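Local coordinates for oxysterol-binding protein homolog 3 (Saccharomyces cerevisiae, PDB 4IC4), which transfers lipids between membranes by carrying them in a hydrophobic pocket, coupled to phosphoinositides, and helps maintain sterol distribution, at residues A[72-86]-A[151-164]. Sequence-based numbering, arbitrary orientation.
Sequences LQLISETFEYAPLLT and FAFFAEHLDWECSY
Trp-160 and Thr-86 make the one hydrogen bond between segments 72-86 and 151-164. Trp-160 NE1 donates to Thr-86 OG1 at 3.0 Å, nearly straight at 174°, with the oxygen in the indole plane. The same hydroxyl lies over a face of the His-157 ring. That imidazole is held in the hairpin turn, where His-157 ND1 accepts from Asp-159 N at 2.9 Å.

Three CH-pi contacts cross the interface. Leu-85 CB sits over the five-membered ring of Trp-160, 3.7 Å from its centroid, and His-157 CB covers the opposite face. The indole lies between Leu-85 of helix 83-88 and His-157 across its own hairpin. A leucine in place of Trp-160 would probably leave Thr-86 OG1 without its indole donor and open a gap beneath Leu-85. Ala-155 CB lies under one face of the Phe-79 ring, 4.0 Å from its centroid, while Cys-162 SG is at the ring edge. With CG2 anti to the backbone N, and CB directed at the strand, Ile-75 brings this methyl over Phe-153, 3.7 Å from the ring centroid. The same methyl also meets the edge of the Tyr-164 ring, at CE2.

Near the start of helix 71-76, Leu-72 CD2 touches Phe-151 CD1 at 3.5 Å. Leu-72 O faces the edge of Phe-153 and also accepts from Ser-76 OG and Ser-76 N, which approach from opposite faces of its plane.

The contact packs helices 71-76 and 83-88, with their connecting turn, against an antiparallel beta hairpin of the OSBP-related domain's beta barrel. Phe-151 lies about 8 Å, side chain to side chain, from His-146, which binds phosphatidylinositol 4-phosphate.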
ATOM      1  N   LEU A  72       3.294  -6.073   0.514  1.00  5.66           N
ATOM      2  CA  LEU A  72       4.314  -5.032   0.602  1.00  6.10           C
ATOM      3  C   LEU A  72       4.211  -4.136  -0.629  1.00  6.88           C
ATOM      4  O   LEU A  72       4.346  -2.915  -0.535  1.00  7.67           O
ATOM      5  CB  LEU A  72       5.713  -5.646   0.673  1.00  7.03           C
ATOM      6  CG  LEU A  72       6.037  -6.478   1.918  1.00  8.36           C
ATOM      7  CD1 LEU A  72       7.408  -7.132   1.749  1.00  9.95           C
ATOM      8  CD2 LEU A  72       6.012  -5.593   3.153  1.00 11.20           C
ATOM      9  N   GLN A  73       3.969  -4.748  -1.785  1.00  6.86           N
ATOM     10  CA  GLN A  73       3.833  -3.990  -3.020  1.00  6.42           C
ATOM     11  C   GLN A  73       2.539  -3.162  -3.003  1.00  6.88           C
ATOM     12  O   GLN A  73       2.529  -2.004  -3.427  1.00  7.53           O
ATOM     13  CB  GLN A  73       3.888  -4.945  -4.222  1.00  6.13           C
ATOM     14  CG  GLN A  73       5.284  -5.558  -4.382  1.00  7.98           C
ATOM     15  CD  GLN A  73       5.360  -6.664  -5.416  1.00  8.06           C
ATOM     16  OE1 GLN A  73       4.585  -7.622  -5.383  1.00  8.14           O
ATOM     17  NE2 GLN A  73       6.318  -6.548  -6.333  1.00  7.38           N
ATOM     18  N   LEU A  74       1.455  -3.743  -2.492  1.00  6.84           N
ATOM     19  CA  LEU A  74       0.185  -3.024  -2.408  1.00  7.26           C
ATOM     20  C   LEU A  74       0.324  -1.757  -1.568  1.00  7.34           C
ATOM     21  O   LEU A  74      -0.083  -0.673  -1.987  1.00  8.74           O
ATOM     22  CB  LEU A  74      -0.898  -3.903  -1.776  1.00  7.78           C
ATOM     23  CG  LEU A  74      -2.167  -3.127  -1.396  1.00  8.44           C
ATOM     24  CD1 LEU A  74      -2.874  -2.665  -2.655  1.00 11.72           C
ATOM     25  CD2 LEU A  74      -3.091  -4.001  -0.559  1.00 10.31           C
ATOM     26  N   ILE A  75       0.895  -1.889  -0.378  1.00  6.81           N
ATOM     27  CA  ILE A  75       1.042  -0.725   0.483  1.00  8.19           C
ATOM     28  C   ILE A  75       1.992   0.315  -0.121  1.00  7.43           C
ATOM     29  O   ILE A  75       1.863   1.512   0.150  1.00  9.04           O
ATOM     30  CB  ILE A  75       1.486  -1.152   1.891  1.00  8.09           C
ATOM     31  CG1 ILE A  75       0.390  -2.035   2.501  1.00 11.15           C
ATOM     32  CG2 ILE A  75       1.729   0.076   2.764  1.00  9.75           C
ATOM     33  CD1 ILE A  75       0.728  -2.592   3.871  1.00 12.33           C
ATOM     34  N   SER A  76       2.924  -0.129  -0.960  1.00  7.53           N
ATOM     35  CA  SER A  76       3.842   0.801  -1.616  1.00  7.85           C
ATOM     36  C   SER A  76       3.093   1.729  -2.567  1.00  7.95           C
ATOM     37  O   SER A  76       3.611   2.777  -2.951  1.00  8.99           O
ATOM     38  CB  SER A  76       4.919   0.046  -2.399  1.00  8.28           C
ATOM     39  OG  SER A  76       5.783  -0.644  -1.519  1.00 10.96           O
ATOM     40  N   GLU A  77       1.879   1.340  -2.957  1.00  8.06           N
ATOM     41  CA  GLU A  77       1.080   2.175  -3.849  1.00  8.45           C
ATOM     42  C   GLU A  77       0.643   3.439  -3.121  1.00  8.74           C
ATOM     43  O   GLU A  77       0.140   4.384  -3.736  1.00  9.73           O
ATOM     44  CB  GLU A  77      -0.130   1.395  -4.376  1.00  8.26           C
ATOM     45  CG  GLU A  77       0.276   0.246  -5.289  1.00 10.00           C
ATOM     46  CD  GLU A  77      -0.901  -0.524  -5.853  1.00  9.86           C
ATOM     47  OE1 GLU A  77      -1.634   0.023  -6.707  1.00  9.36           O
ATOM     48  OE2 GLU A  77      -1.090  -1.682  -5.434  1.00  9.81           O
ATOM     49  N   THR A  78       0.840   3.450  -1.806  1.00  8.22           N
ATOM     50  CA  THR A  78       0.531   4.622  -0.999  1.00  9.60           C
ATOM     51  C   THR A  78       1.371   5.784  -1.541  1.00 10.33           C
ATOM     52  O   THR A  78       1.015   6.952  -1.376  1.00  9.64           O
ATOM     53  CB  THR A  78       0.907   4.383   0.487  1.00 11.03           C
ATOM     54  OG1 THR A  78      -0.007   3.441   1.063  1.00 14.36           O
ATOM     55  CG2 THR A  78       0.858   5.684   1.285  1.00 14.80           C
ATOM     56  N   PHE A  79       2.473   5.451  -2.208  1.00  9.74           N
ATOM     57  CA  PHE A  79       3.388   6.454  -2.749  1.00  9.66           C
ATOM     58  C   PHE A  79       3.285   6.737  -4.249  1.00 10.33           C
ATOM     59  O   PHE A  79       4.151   7.397  -4.823  1.00 10.13           O
ATOM     60  CB  PHE A  79       4.823   6.068  -2.373  1.00  9.83           C
ATOM     61  CG  PHE A  79       5.082   6.127  -0.898  1.00 10.57           C
ATOM     62  CD1 PHE A  79       5.382   7.341  -0.282  1.00 12.76           C
ATOM     63  CD2 PHE A  79       4.959   4.989  -0.110  1.00 12.90           C
ATOM     64  CE1 PHE A  79       5.552   7.418   1.096  1.00 12.11           C
ATOM     65  CE2 PHE A  79       5.126   5.054   1.273  1.00 12.74           C
ATOM     66  CZ  PHE A  79       5.423   6.274   1.876  1.00 14.28           C
ATOM     67  N   GLU A  80       2.217   6.257  -4.880  1.00  8.82           N
ATOM     68  CA  GLU A  80       2.024   6.495  -6.307  1.00  9.56           C
ATOM     69  C   GLU A  80       2.078   7.990  -6.628  1.00  9.42           C
ATOM     70  O   GLU A  80       2.611   8.386  -7.664  1.00 11.51           O
ATOM     71  CB  GLU A  80       0.673   5.932  -6.773  1.00  9.22           C
ATOM     72  CG  GLU A  80       0.390   6.189  -8.252  1.00  9.42           C
ATOM     73  CD  GLU A  80      -0.981   5.706  -8.707  1.00  7.14           C
ATOM     74  OE1 GLU A  80      -1.721   5.091  -7.906  1.00  9.63           O
ATOM     75  OE2 GLU A  80      -1.314   5.946  -9.886  1.00  9.87           O
ATOM     76  N   TYR A  81       1.520   8.812  -5.739  1.00  9.09           N
ATOM     77  CA  TYR A  81       1.488  10.256  -5.958  1.00  8.12           C
ATOM     78  C   TYR A  81       2.423  11.011  -5.016  1.00  9.44           C
ATOM     79  O   TYR A  81       2.096  12.090  -4.501  1.00  9.47           O
ATOM     80  CB  TYR A  81       0.048  10.764  -5.812  1.00  8.67           C
ATOM     81  CG  TYR A  81      -0.920  10.100  -6.770  1.00  6.81           C
ATOM     82  CD1 TYR A  81      -1.031  10.520  -8.098  1.00  7.87           C
ATOM     83  CD2 TYR A  81      -1.704   9.021  -6.356  1.00  8.83           C
ATOM     84  CE1 TYR A  81      -1.903   9.876  -8.994  1.00  8.81           C
ATOM     85  CE2 TYR A  81      -2.573   8.376  -7.242  1.00  8.60           C
ATOM     86  CZ  TYR A  81      -2.668   8.806  -8.554  1.00  7.91           C
ATOM     87  OH  TYR A  81      -3.527   8.159  -9.414  1.00 10.14           O
ATOM     88  N   ALA A  82       3.600  10.429  -4.810  1.00  9.69           N
ATOM     89  CA  ALA A  82       4.631  11.011  -3.963  1.00  9.45           C
ATOM     90  C   ALA A  82       4.976  12.461  -4.324  1.00  9.89           C
ATOM     91  O   ALA A  82       5.371  13.234  -3.449  1.00  9.47           O
ATOM     92  CB  ALA A  82       5.892  10.152  -4.024  1.00 10.90           C
ATOM     93  N   PRO A  83       4.862  12.845  -5.613  1.00  9.69           N
ATOM     94  CA  PRO A  83       5.187  14.237  -5.952  1.00 10.46           C
ATOM     95  C   PRO A  83       4.363  15.254  -5.158  1.00 11.29           C
ATOM     96  O   PRO A  83       4.748  16.417  -5.040  1.00 11.22           O
ATOM     97  CB  PRO A  83       4.921  14.296  -7.453  1.00 10.86           C
ATOM     98  CG  PRO A  83       5.341  12.926  -7.897  1.00 11.72           C
ATOM     99  CD  PRO A  83       4.736  12.028  -6.837  1.00 11.02           C
ATOM    100  N   LEU A  84       3.225  14.821  -4.621  1.00  9.84           N
ATOM    101  CA  LEU A  84       2.395  15.712  -3.811  1.00  9.95           C
ATOM    102  C   LEU A  84       3.161  16.116  -2.554  1.00 11.10           C
ATOM    103  O   LEU A  84       3.031  17.242  -2.067  1.00 10.81           O
ATOM    104  CB  LEU A  84       1.096  15.014  -3.402  1.00 10.76           C
ATOM    105  CG  LEU A  84       0.017  14.867  -4.479  1.00 10.26           C
ATOM    106  CD1 LEU A  84      -1.088  13.962  -3.973  1.00 11.80           C
ATOM    107  CD2 LEU A  84      -0.542  16.238  -4.841  1.00 12.81           C
ATOM    108  N   LEU A  85       3.950  15.189  -2.021  1.00 10.00           N
ATOM    109  CA  LEU A  85       4.738  15.475  -0.827  1.00 10.06           C
ATOM    110  C   LEU A  85       5.838  16.468  -1.167  1.00 11.63           C
ATOM    111  O   LEU A  85       6.114  17.398  -0.403  1.00 11.62           O
ATOM    112  CB  LEU A  85       5.348  14.189  -0.266  1.00 10.42           C
ATOM    113  CG  LEU A  85       4.319  13.143   0.176  1.00 10.13           C
ATOM    114  CD1 LEU A  85       5.034  11.911   0.711  1.00 11.21           C
ATOM    115  CD2 LEU A  85       3.398  13.745   1.232  1.00 12.33           C
ATOM    116  N   THR A  86       6.464  16.272  -2.322  1.00 11.14           N
ATOM    117  CA  THR A  86       7.521  17.166  -2.761  1.00 11.79           C
ATOM    118  C   THR A  86       6.936  18.566  -2.954  1.00 12.32           C
ATOM    119  O   THR A  86       7.531  19.557  -2.530  1.00 12.80           O
ATOM    120  CB  THR A  86       8.150  16.657  -4.068  1.00 11.54           C
ATOM    121  OG1 THR A  86       8.706  15.355  -3.840  1.00 11.45           O
ATOM    122  CG2 THR A  86       9.253  17.607  -4.539  1.00 11.53           C
ATOM    123  N   PHE A 151       4.015  -4.976   8.842  1.00  7.82           N
ATOM    124  CA  PHE A 151       4.867  -4.561   7.737  1.00  8.47           C
ATOM    125  C   PHE A 151       5.476  -3.198   8.044  1.00  8.80           C
ATOM    126  O   PHE A 151       4.781  -2.281   8.497  1.00  8.83           O
ATOM    127  CB  PHE A 151       4.038  -4.495   6.453  1.00  7.89           C
ATOM    128  CG  PHE A 151       3.260  -5.748   6.174  1.00  8.26           C
ATOM    129  CD1 PHE A 151       3.898  -6.886   5.689  1.00  9.08           C
ATOM    130  CD2 PHE A 151       1.892  -5.800   6.419  1.00  9.73           C
ATOM    131  CE1 PHE A 151       3.182  -8.063   5.450  1.00  9.88           C
ATOM    132  CE2 PHE A 151       1.165  -6.975   6.183  1.00 10.45           C
ATOM    133  CZ  PHE A 151       1.814  -8.108   5.698  1.00  9.03           C
ATOM    134  N   ALA A 152       6.776  -3.067   7.804  1.00  7.48           N
ATOM    135  CA  ALA A 152       7.475  -1.812   8.064  1.00  8.18           C
ATOM    136  C   ALA A 152       7.919  -1.182   6.757  1.00  8.44           C
ATOM    137  O   ALA A 152       8.404  -1.876   5.858  1.00  8.24           O
ATOM    138  CB  ALA A 152       8.678  -2.062   8.968  1.00  8.25           C
ATOM    139  N   PHE A 153       7.744   0.134   6.659  1.00  7.53           N
ATOM    140  CA  PHE A 153       8.100   0.892   5.460  1.00  8.17           C
ATOM    141  C   PHE A 153       8.903   2.139   5.792  1.00  9.24           C
ATOM    142  O   PHE A 153       8.648   2.803   6.797  1.00  8.99           O
ATOM    143  CB  PHE A 153       6.841   1.359   4.718  1.00  8.59           C
ATOM    144  CG  PHE A 153       6.010   0.248   4.155  1.00  9.23           C
ATOM    145  CD1 PHE A 153       6.084  -0.080   2.804  1.00 12.50           C
ATOM    146  CD2 PHE A 153       5.165  -0.485   4.979  1.00 10.72           C
ATOM    147  CE1 PHE A 153       5.326  -1.132   2.285  1.00 12.26           C
ATOM    148  CE2 PHE A 153       4.406  -1.535   4.469  1.00 13.29           C
ATOM    149  CZ  PHE A 153       4.491  -1.857   3.120  1.00 12.88           C
ATOM    150  N   PHE A 154       9.866   2.452   4.936  1.00  8.20           N
ATOM    151  CA  PHE A 154      10.672   3.656   5.084  1.00  9.09           C
ATOM    152  C   PHE A 154      10.917   4.209   3.688  1.00  8.73           C
ATOM    153  O   PHE A 154      11.601   3.581   2.880  1.00  9.44           O
ATOM    154  CB  PHE A 154      12.009   3.363   5.767  1.00 10.34           C
ATOM    155  CG  PHE A 154      12.847   4.594   6.011  1.00 10.92           C
ATOM    156  CD1 PHE A 154      12.292   5.718   6.617  1.00 11.68           C
ATOM    157  CD2 PHE A 154      14.189   4.623   5.650  1.00 13.36           C
ATOM    158  CE1 PHE A 154      13.066   6.857   6.861  1.00 13.74           C
ATOM    159  CE2 PHE A 154      14.974   5.754   5.891  1.00 14.03           C
ATOM    160  CZ  PHE A 154      14.407   6.872   6.498  1.00 13.79           C
ATOM    161  N   ALA A 155      10.338   5.372   3.406  1.00  8.14           N
ATOM    162  CA  ALA A 155      10.484   6.022   2.105  1.00  8.42           C
ATOM    163  C   ALA A 155      11.289   7.296   2.303  1.00 10.15           C
ATOM    164  O   ALA A 155      11.049   8.036   3.258  1.00  9.74           O
ATOM    165  CB  ALA A 155       9.110   6.351   1.524  1.00  9.65           C
ATOM    166  N   GLU A 156      12.239   7.545   1.403  1.00 11.05           N
ATOM    167  CA  GLU A 156      13.092   8.726   1.496  1.00 10.40           C
ATOM    168  C   GLU A 156      13.223   9.490   0.194  1.00 11.41           C
ATOM    169  O   GLU A 156      13.373   8.895  -0.875  1.00 10.59           O
ATOM    170  CB  GLU A 156      14.510   8.348   1.912  1.00 12.82           C
ATOM    171  CG  GLU A 156      14.640   7.391   3.054  1.00 16.82           C
ATOM    172  CD  GLU A 156      16.085   6.987   3.253  1.00 19.11           C
ATOM    173  OE1 GLU A 156      16.857   7.797   3.811  1.00 19.60           O
ATOM    174  OE2 GLU A 156      16.449   5.870   2.831  1.00 21.02           O
ATOM    175  N   HIS A 157      13.216  10.813   0.326  1.00 10.56           N
ATOM    176  CA  HIS A 157      13.363  11.763  -0.770  1.00 10.79           C
ATOM    177  C   HIS A 157      14.340  12.785  -0.193  1.00 11.86           C
ATOM    178  O   HIS A 157      14.559  12.819   1.018  1.00 11.31           O
ATOM    179  CB  HIS A 157      12.008  12.414  -1.066  1.00 10.65           C
ATOM    180  CG  HIS A 157      12.025  13.399  -2.196  1.00 10.46           C
ATOM    181  ND1 HIS A 157      12.493  14.687  -2.057  1.00 11.50           N
ATOM    182  CD2 HIS A 157      11.583  13.294  -3.473  1.00 11.29           C
ATOM    183  CE1 HIS A 157      12.335  15.336  -3.198  1.00 12.40           C
ATOM    184  NE2 HIS A 157      11.784  14.514  -4.072  1.00 12.76           N
ATOM    185  N   LEU A 158      14.944  13.604  -1.044  1.00 13.02           N
ATOM    186  CA  LEU A 158      15.872  14.610  -0.546  1.00 14.29           C
ATOM    187  C   LEU A 158      15.188  15.572   0.424  1.00 13.84           C
ATOM    188  O   LEU A 158      15.801  16.033   1.393  1.00 14.68           O
ATOM    189  CB  LEU A 158      16.455  15.419  -1.710  1.00 14.76           C
ATOM    190  CG  LEU A 158      17.295  16.644  -1.326  1.00 19.53           C
ATOM    191  CD1 LEU A 158      18.581  16.186  -0.666  1.00 20.91           C
ATOM    192  CD2 LEU A 158      17.603  17.471  -2.564  1.00 22.11           C
ATOM    193  N   ASP A 159      13.910  15.852   0.184  1.00 11.61           N
ATOM    194  CA  ASP A 159      13.189  16.820   1.006  1.00 11.56           C
ATOM    195  C   ASP A 159      12.167  16.296   2.010  1.00 10.24           C
ATOM    196  O   ASP A 159      11.553  17.079   2.731  1.00 11.30           O
ATOM    197  CB  ASP A 159      12.521  17.848   0.090  1.00 12.85           C
ATOM    198  CG  ASP A 159      13.489  18.448  -0.912  1.00 13.92           C
ATOM    199  OD1 ASP A 159      14.618  18.796  -0.508  1.00 16.68           O
ATOM    200  OD2 ASP A 159      13.123  18.570  -2.098  1.00 17.05           O
ATOM    201  N   TRP A 160      11.977  14.984   2.063  1.00  9.55           N
ATOM    202  CA  TRP A 160      11.022  14.404   3.001  1.00 10.20           C
ATOM    203  C   TRP A 160      11.260  12.917   3.144  1.00  9.86           C
ATOM    204  O   TRP A 160      11.924  12.295   2.319  1.00  9.62           O
ATOM    205  CB  TRP A 160       9.570  14.629   2.537  1.00 10.05           C
ATOM    206  CG  TRP A 160       9.275  14.159   1.125  1.00 10.42           C
ATOM    207  CD1 TRP A 160       9.233  14.934   0.001  1.00 10.00           C
ATOM    208  CD2 TRP A 160       9.006  12.815   0.694  1.00  9.85           C
ATOM    209  NE1 TRP A 160       8.956  14.159  -1.102  1.00 10.92           N
ATOM    210  CE2 TRP A 160       8.813  12.856  -0.706  1.00  9.80           C
ATOM    211  CE3 TRP A 160       8.911  11.581   1.354  1.00  9.94           C
ATOM    212  CZ2 TRP A 160       8.532  11.709  -1.462  1.00 10.44           C
ATOM    213  CZ3 TRP A 160       8.632  10.436   0.598  1.00 11.83           C
ATOM    214  CH2 TRP A 160       8.446  10.513  -0.795  1.00 10.81           C
ATOM    215  N   GLU A 161      10.734  12.353   4.220  1.00 10.13           N
ATOM    216  CA  GLU A 161      10.842  10.921   4.441  1.00 11.08           C
ATOM    217  C   GLU A 161       9.581  10.490   5.160  1.00 10.18           C
ATOM    218  O   GLU A 161       8.908  11.303   5.799  1.00 10.33           O
ATOM    219  CB  GLU A 161      12.085  10.566   5.258  1.00 12.21           C
ATOM    220  CG  GLU A 161      12.151  11.183   6.637  1.00 14.41           C
ATOM    221  CD  GLU A 161      13.352  10.690   7.421  1.00 14.99           C
ATOM    222  OE1 GLU A 161      14.482  10.760   6.891  1.00 16.83           O
ATOM    223  OE2 GLU A 161      13.163  10.234   8.568  1.00 17.86           O
ATOM    224  N   CYS A 162       9.249   9.211   5.048  1.00  9.43           N
ATOM    225  CA  CYS A 162       8.046   8.699   5.676  1.00 10.93           C
ATOM    226  C   CYS A 162       8.283   7.307   6.241  1.00 10.08           C
ATOM    227  O   CYS A 162       8.912   6.469   5.598  1.00 11.92           O
ATOM    228  CB  CYS A 162       6.915   8.654   4.645  1.00 12.31           C
ATOM    229  SG  CYS A 162       5.273   8.399   5.346  1.00 18.96           S
ATOM    230  N   SER A 163       7.795   7.080   7.457  1.00 10.34           N
ATOM    231  CA  SER A 163       7.918   5.791   8.124  1.00 10.82           C
ATOM    232  C   SER A 163       6.507   5.276   8.388  1.00 10.14           C
ATOM    233  O   SER A 163       5.571   6.058   8.591  1.00 11.92           O
ATOM    234  CB  SER A 163       8.683   5.948   9.437  1.00 12.43           C
ATOM    235  OG  SER A 163       8.007   6.845  10.300  1.00 19.67           O
ATOM    236  N   TYR A 164       6.355   3.958   8.386  1.00  9.26           N
ATOM    237  CA  TYR A 164       5.045   3.360   8.578  1.00  8.25           C
ATOM    238  C   TYR A 164       5.180   1.932   9.077  1.00  9.57           C
ATOM    239  O   TYR A 164       5.901   1.135   8.491  1.00 11.86           O
ATOM    240  CB  TYR A 164       4.312   3.388   7.229  1.00  8.18           C
ATOM    241  CG  TYR A 164       2.831   3.029   7.200  1.00  9.41           C
ATOM    242  CD1 TYR A 164       1.977   3.326   8.274  1.00 10.04           C
ATOM    243  CD2 TYR A 164       2.259   2.529   6.021  1.00 10.98           C
ATOM    244  CE1 TYR A 164       0.594   3.144   8.157  1.00 10.17           C
ATOM    245  CE2 TYR A 164       0.889   2.344   5.898  1.00 11.57           C
ATOM    246  CZ  TYR A 164       0.060   2.658   6.962  1.00 11.36           C
ATOM    247  OH  TYR A 164      -1.303   2.516   6.801  1.00 10.40           O
TER